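Local structure of 2,4-dihydroxyhept-2-ene-1,7-dioic acid aldolase (Kordia algicida OT-1, 6BDE) at residues K24-S33 and E47-N58. The protein binds heme b and probably serves as an H-NOX sensor of nitric oxide or oxygen in signalling. The protein carries 1 engineered substitution. Sequence-based numbering, arbitrary orientation.
Sequences KIITQSELES and EMLQLLQNLSAN
I25 enters helix 45-59 as a knob into the hole formed by L51, N54, L55 and N58. Its CG2 comes within 4.0 Å of L55 CB. The L51 side chain crosses that of I25 at about a right angle, its CD2 against I25 CG1. One turn on, the amides of Q28 and N58 come from opposite directions, planes 30° apart, and pair twice. N58 ND2 gives Q28 OE1 the shorter bond, 2.7 Å; Q28 NE2 returns a longer one to a lone pair of N58 OD1.

S29 OG donates to I25 O and accepts from N54 ND2 at 2.8 Å. The amide of Q50 bonds both backbone polar groups of E30: OE1 takes E30 N, and NE2 gives to E30 O from above the carbonyl plane. A cis peptide follows, before L31, whose CD1 rests on E47 CG at 3.6 Å. The E47 carboxylate receives two bonds from S33, on its syn sides but out of its plane: OE2 from N, OE1 from OG. With chi1 75°, S33 OG sits near its own N, letting both reach one carboxylate.

The contact packs helix 19-27 and the chain up to S33 against helix 45-59, in the helical N-terminal part of the H-NOX fold. The E47 side chain lies about 11 Å from the heme. Y37 OH also bonds E47 OE1. Three bonds thus grip the carboxylate of this buried residue, probably favouring its charged form.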
ATOM      1  N   LYS A  24     -19.107  12.494   3.741  1.00 59.04           N
ATOM      2  CA  LYS A  24     -18.560  13.562   4.569  1.00 59.83           C
ATOM      3  C   LYS A  24     -17.160  13.955   4.112  1.00 55.44           C
ATOM      4  O   LYS A  24     -16.888  15.135   3.863  1.00 55.79           O
ATOM      5  CB  LYS A  24     -18.547  13.135   6.037  1.00 57.01           C
ATOM      6  CG  LYS A  24     -17.846  14.126   6.953  1.00 59.15           C
ATOM      7  CD  LYS A  24     -18.386  14.062   8.373  1.00 62.47           C
ATOM      8  CE  LYS A  24     -17.683  15.070   9.271  1.00 61.83           C
ATOM      9  NZ  LYS A  24     -18.300  15.146  10.624  1.00 63.47           N
ATOM     10  N   ILE A  25     -16.255  12.979   3.997  1.00 48.88           N
ATOM     11  CA  ILE A  25     -14.885  13.295   3.606  1.00 47.66           C
ATOM     12  C   ILE A  25     -14.837  13.825   2.179  1.00 49.20           C
ATOM     13  O   ILE A  25     -13.934  14.592   1.826  1.00 49.84           O
ATOM     14  CB  ILE A  25     -13.971  12.068   3.787  1.00 46.98           C
ATOM     15  CG1 ILE A  25     -14.371  10.941   2.832  1.00 43.29           C
ATOM     16  CG2 ILE A  25     -14.007  11.587   5.230  1.00 43.92           C
ATOM     17  CD1 ILE A  25     -13.409   9.771   2.836  1.00 45.06           C
ATOM     18  N   ILE A  26     -15.800  13.437   1.339  1.00 52.40           N
ATOM     19  CA  ILE A  26     -15.881  14.000  -0.004  1.00 53.10           C
ATOM     20  C   ILE A  26     -16.369  15.442   0.057  1.00 54.10           C
ATOM     21  O   ILE A  26     -15.856  16.318  -0.650  1.00 54.13           O
ATOM     22  CB  ILE A  26     -16.786  13.127  -0.893  1.00 58.21           C
ATOM     23  CG1 ILE A  26     -16.053  11.851  -1.309  1.00 56.91           C
ATOM     24  CG2 ILE A  26     -17.246  13.900  -2.121  1.00 63.21           C
ATOM     25  CD1 ILE A  26     -16.885  10.926  -2.169  1.00 58.91           C
ATOM     26  N   THR A  27     -17.360  15.714   0.910  1.00 54.51           N
ATOM     27  CA  THR A  27     -17.863  17.077   1.047  1.00 58.34           C
ATOM     28  C   THR A  27     -16.805  18.001   1.645  1.00 57.31           C
ATOM     29  O   THR A  27     -16.651  19.144   1.199  1.00 59.54           O
ATOM     30  CB  THR A  27     -19.138  17.078   1.895  1.00 55.87           C
ATOM     31  OG1 THR A  27     -20.219  16.531   1.129  1.00 71.44           O
ATOM     32  CG2 THR A  27     -19.504  18.489   2.328  1.00 58.70           C
ATOM     33  N   GLN A  28     -16.049  17.516   2.635  1.00 53.59           N
ATOM     34  CA  GLN A  28     -14.969  18.303   3.224  1.00 53.82           C
ATOM     35  C   GLN A  28     -13.790  18.506   2.279  1.00 59.11           C
ATOM     36  O   GLN A  28     -12.884  19.275   2.616  1.00 60.08           O
ATOM     37  CB  GLN A  28     -14.464  17.641   4.511  1.00 52.55           C
ATOM     38  CG  GLN A  28     -15.504  17.463   5.596  1.00 50.24           C
ATOM     39  CD  GLN A  28     -15.018  16.565   6.720  1.00 53.66           C
ATOM     40  OE1 GLN A  28     -14.563  15.446   6.484  1.00 48.40           O
ATOM     41  NE2 GLN A  28     -15.109  17.056   7.950  1.00 64.62           N
ATOM     42  N   SER A  29     -13.779  17.845   1.121  1.00 48.98           N
ATOM     43  CA  SER A  29     -12.642  17.855   0.213  1.00 54.01           C
ATOM     44  C   SER A  29     -13.014  18.488  -1.125  1.00 65.85           C
ATOM     45  O   SER A  29     -14.122  18.298  -1.639  1.00 66.61           O
ATOM     46  CB  SER A  29     -12.118  16.433  -0.028  1.00 55.47           C
ATOM     47  OG  SER A  29     -11.682  15.818   1.173  1.00 50.31           O
ATOM     48  N   GLU A  30     -12.066  19.248  -1.684  1.00 64.87           N
ATOM     49  CA  GLU A  30     -12.160  19.786  -3.043  1.00 68.35           C
ATOM     50  C   GLU A  30     -10.779  19.642  -3.676  1.00 68.00           C
ATOM     51  O   GLU A  30      -9.886  20.408  -3.304  1.00 82.87           O
ATOM     52  CB  GLU A  30     -12.609  21.250  -3.039  1.00 78.66           C
ATOM     53  CG  GLU A  30     -13.827  21.543  -2.158  1.00 88.25           C
ATOM     54  CD  GLU A  30     -13.470  22.432  -0.980  1.00 92.26           C
ATOM     55  OE1 GLU A  30     -12.972  21.898   0.040  1.00 93.42           O
ATOM     56  OE2 GLU A  30     -13.679  23.663  -1.065  1.00 93.45           O
ATOM     57  N   LEU A  31     -10.540  18.693  -4.608  1.00 65.82           N
ATOM     58  CA  LEU A  31     -11.361  17.662  -5.313  1.00 63.31           C
ATOM     59  C   LEU A  31     -11.911  18.167  -6.653  1.00 65.17           C
ATOM     60  O   LEU A  31     -13.086  18.514  -6.781  1.00 66.37           O
ATOM     61  CB  LEU A  31     -12.510  17.076  -4.477  1.00 68.56           C
ATOM     62  CG  LEU A  31     -12.230  15.651  -4.003  1.00 61.56           C
ATOM     63  CD1 LEU A  31     -10.917  15.596  -3.224  1.00 54.67           C
ATOM     64  CD2 LEU A  31     -13.392  15.106  -3.180  1.00 58.08           C
ATOM     65  N   GLU A  32     -11.027  18.162  -7.658  1.00 64.79           N
ATOM     66  CA  GLU A  32     -11.430  18.461  -9.030  1.00 70.02           C
ATOM     67  C   GLU A  32     -12.357  17.384  -9.579  1.00 67.74           C
ATOM     68  O   GLU A  32     -13.283  17.679 -10.345  1.00 68.51           O
ATOM     69  CB  GLU A  32     -10.183  18.600  -9.905  1.00 72.27           C
ATOM     70  CG  GLU A  32     -10.434  18.709 -11.399  1.00 81.47           C
ATOM     71  CD  GLU A  32      -9.139  18.708 -12.191  1.00 87.45           C
ATOM     72  OE1 GLU A  32      -8.063  18.750 -11.558  1.00 86.23           O
ATOM     73  OE2 GLU A  32      -9.194  18.660 -13.437  1.00 91.95           O
ATOM     74  N   SER A  33     -12.121  16.126  -9.197  1.00 64.82           N
ATOM     75  CA  SER A  33     -13.005  15.037  -9.593  1.00 67.44           C
ATOM     76  C   SER A  33     -14.384  15.159  -8.960  1.00 68.83           C
ATOM     77  O   SER A  33     -15.342  14.567  -9.471  1.00 65.94           O
ATOM     78  CB  SER A  33     -12.389  13.694  -9.204  1.00 58.02           C
ATOM     79  OG  SER A  33     -12.511  13.474  -7.808  1.00 59.59           O
ATOM     80  N   GLU A  47      -5.853  14.804  -4.094  1.00 39.85           N
ATOM     81  CA  GLU A  47      -7.229  14.424  -3.799  1.00 41.65           C
ATOM     82  C   GLU A  47      -7.273  13.333  -2.736  1.00 42.84           C
ATOM     83  O   GLU A  47      -8.044  13.419  -1.771  1.00 40.17           O
ATOM     84  CB  GLU A  47      -7.925  13.961  -5.078  1.00 42.25           C
ATOM     85  CG  GLU A  47      -8.513  15.085  -5.913  1.00 49.12           C
ATOM     86  CD  GLU A  47      -9.567  14.590  -6.878  1.00 53.66           C
ATOM     87  OE1 GLU A  47     -10.221  13.577  -6.560  1.00 55.13           O
ATOM     88  OE2 GLU A  47      -9.749  15.211  -7.947  1.00 55.47           O
ATOM     89  N   MET A  48      -6.442  12.299  -2.894  1.00 38.56           N
ATOM     90  CA  MET A  48      -6.404  11.212  -1.920  1.00 37.76           C
ATOM     91  C   MET A  48      -5.892  11.696  -0.568  1.00 35.00           C
ATOM     92  O   MET A  48      -6.380  11.256   0.479  1.00 37.16           O
ATOM     93  CB  MET A  48      -5.535  10.070  -2.451  1.00 39.46           C
ATOM     94  CG  MET A  48      -5.252   8.961  -1.448  1.00 33.67           C
ATOM     95  SD  MET A  48      -6.750   8.219  -0.772  1.00 38.26           S
ATOM     96  CE  MET A  48      -7.270   7.197  -2.147  1.00 35.94           C
ATOM     97  N   LEU A  49      -4.909  12.601  -0.572  1.00 37.82           N
ATOM     98  CA  LEU A  49      -4.400  13.142   0.684  1.00 36.79           C
ATOM     99  C   LEU A  49      -5.490  13.885   1.445  1.00 37.90           C
ATOM    100  O   LEU A  49      -5.570  13.798   2.676  1.00 36.67           O
ATOM    101  CB  LEU A  49      -3.206  14.058   0.416  1.00 36.11           C
ATOM    102  CG  LEU A  49      -2.507  14.643   1.644  1.00 37.70           C
ATOM    103  CD1 LEU A  49      -2.016  13.536   2.563  1.00 38.86           C
ATOM    104  CD2 LEU A  49      -1.356  15.548   1.228  1.00 45.50           C
ATOM    105  N   GLN A  50      -6.345  14.620   0.728  1.00 35.87           N
ATOM    106  CA  GLN A  50      -7.480  15.276   1.367  1.00 39.16           C
ATOM    107  C   GLN A  50      -8.432  14.251   1.970  1.00 41.36           C
ATOM    108  O   GLN A  50      -8.907  14.414   3.100  1.00 43.64           O
ATOM    109  CB  GLN A  50      -8.220  16.155   0.358  1.00 46.83           C
ATOM    110  CG  GLN A  50      -7.485  17.417  -0.045  1.00 48.06           C
ATOM    111  CD  GLN A  50      -8.332  18.315  -0.926  1.00 51.67           C
ATOM    112  OE1 GLN A  50      -9.257  18.974  -0.453  1.00 53.40           O
ATOM    113  NE2 GLN A  50      -8.023  18.338  -2.218  1.00 53.21           N
ATOM    114  N   LEU A  51      -8.728  13.186   1.220  1.00 39.13           N
ATOM    115  CA  LEU A  51      -9.629  12.153   1.717  1.00 40.51           C
ATOM    116  C   LEU A  51      -9.065  11.481   2.961  1.00 41.90           C
ATOM    117  O   LEU A  51      -9.805  11.183   3.905  1.00 40.60           O
ATOM    118  CB  LEU A  51      -9.894  11.119   0.621  1.00 39.09           C
ATOM    119  CG  LEU A  51     -10.611  11.616  -0.636  1.00 46.94           C
ATOM    120  CD1 LEU A  51     -10.669  10.518  -1.687  1.00 48.93           C
ATOM    121  CD2 LEU A  51     -12.008  12.113  -0.301  1.00 45.50           C
ATOM    122  N   LEU A  52      -7.751  11.244   2.984  1.00 36.46           N
ATOM    123  CA  LEU A  52      -7.137  10.598   4.139  1.00 35.07           C
ATOM    124  C   LEU A  52      -7.111  11.526   5.346  1.00 38.43           C
ATOM    125  O   LEU A  52      -7.416  11.104   6.466  1.00 35.65           O
ATOM    126  CB  LEU A  52      -5.722  10.133   3.791  1.00 32.14           C
ATOM    127  CG  LEU A  52      -5.605   8.980   2.792  1.00 32.98           C
ATOM    128  CD1 LEU A  52      -4.198   8.909   2.220  1.00 35.68           C
ATOM    129  CD2 LEU A  52      -5.987   7.661   3.448  1.00 33.05           C
ATOM    130  N   GLN A  53      -6.751  12.796   5.138  1.00 32.06           N
ATOM    131  CA  GLN A  53      -6.672  13.734   6.253  1.00 33.96           C
ATOM    132  C   GLN A  53      -8.043  13.977   6.870  1.00 37.34           C
ATOM    133  O   GLN A  53      -8.171  14.082   8.096  1.00 42.17           O
ATOM    134  CB  GLN A  53      -6.051  15.050   5.787  1.00 33.23           C
ATOM    135  CG  GLN A  53      -4.549  14.984   5.560  1.00 34.51           C
ATOM    136  CD  GLN A  53      -4.001  16.245   4.919  1.00 35.78           C
ATOM    137  OE1 GLN A  53      -4.756  17.080   4.420  1.00 38.96           O
ATOM    138  NE2 GLN A  53      -2.681  16.390   4.930  1.00 41.77           N
ATOM    139  N   ASN A  54      -9.082  14.072   6.038  1.00 39.22           N
ATOM    140  CA  ASN A  54     -10.423  14.310   6.561  1.00 42.40           C
ATOM    141  C   ASN A  54     -10.980  13.067   7.242  1.00 40.04           C
ATOM    142  O   ASN A  54     -11.676  13.169   8.259  1.00 42.50           O
ATOM    143  CB  ASN A  54     -11.350  14.774   5.438  1.00 48.61           C
ATOM    144  CG  ASN A  54     -11.136  16.229   5.071  1.00 50.22           C
ATOM    145  OD1 ASN A  54     -11.026  17.091   5.943  1.00 50.21           O
ATOM    146  ND2 ASN A  54     -11.075  16.510   3.774  1.00 52.66           N
ATOM    147  N   LEU A  55     -10.686  11.884   6.695  1.00 37.81           N
ATOM    148  CA  LEU A  55     -11.108  10.647   7.345  1.00 38.06           C
ATOM    149  C   LEU A  55     -10.425  10.479   8.695  1.00 39.14           C
ATOM    150  O   LEU A  55     -11.052  10.041   9.668  1.00 39.66           O
ATOM    151  CB  LEU A  55     -10.813   9.449   6.442  1.00 37.87           C
ATOM    152  CG  LEU A  55     -11.261   8.078   6.954  1.00 35.41           C
ATOM    153  CD1 LEU A  55     -12.775   7.981   6.976  1.00 38.34           C
ATOM    154  CD2 LEU A  55     -10.662   6.965   6.106  1.00 37.35           C
ATOM    155  N   SER A  56      -9.139  10.829   8.775  1.00 35.69           N
ATOM    156  CA  SER A  56      -8.414  10.707  10.035  1.00 39.87           C
ATOM    157  C   SER A  56      -8.975  11.649  11.092  1.00 40.43           C
ATOM    158  O   SER A  56      -9.109  11.272  12.262  1.00 44.80           O
ATOM    159  CB  SER A  56      -6.927  10.977   9.810  1.00 37.24           C
ATOM    160  OG  SER A  56      -6.187  10.778  11.003  1.00 39.26           O
ATOM    161  N   ALA A  57      -9.310  12.879  10.698  1.00 39.28           N
ATOM    162  CA  ALA A  57      -9.869  13.830  11.654  1.00 38.35           C
ATOM    163  C   ALA A  57     -11.260  13.407  12.108  1.00 44.19           C
ATOM    164  O   ALA A  57     -11.616  13.580  13.280  1.00 49.04           O
ATOM    165  CB  ALA A  57      -9.907  15.230  11.041  1.00 43.16           C
ATOM    166  N   ASN A  58     -12.058  12.845  11.198  1.00 43.66           N
ATOM    167  CA  ASN A  58     -13.428  12.482  11.545  1.00 44.73           C
ATOM    168  C   ASN A  58     -13.471  11.225  12.406  1.00 47.16           C
ATOM    169  O   ASN A  58     -14.274  11.135  13.342  1.00 48.07           O
ATOM    170  CB  ASN A  58     -14.251  12.293  10.271  1.00 51.00           C
ATOM    171  CG  ASN A  58     -14.434  13.585   9.501  1.00 50.31           C
ATOM    172  OD1 ASN A  58     -14.178  14.671  10.022  1.00 53.71           O
ATOM    173  ND2 ASN A  58     -14.865  13.475   8.250  1.00 50.02           N
TER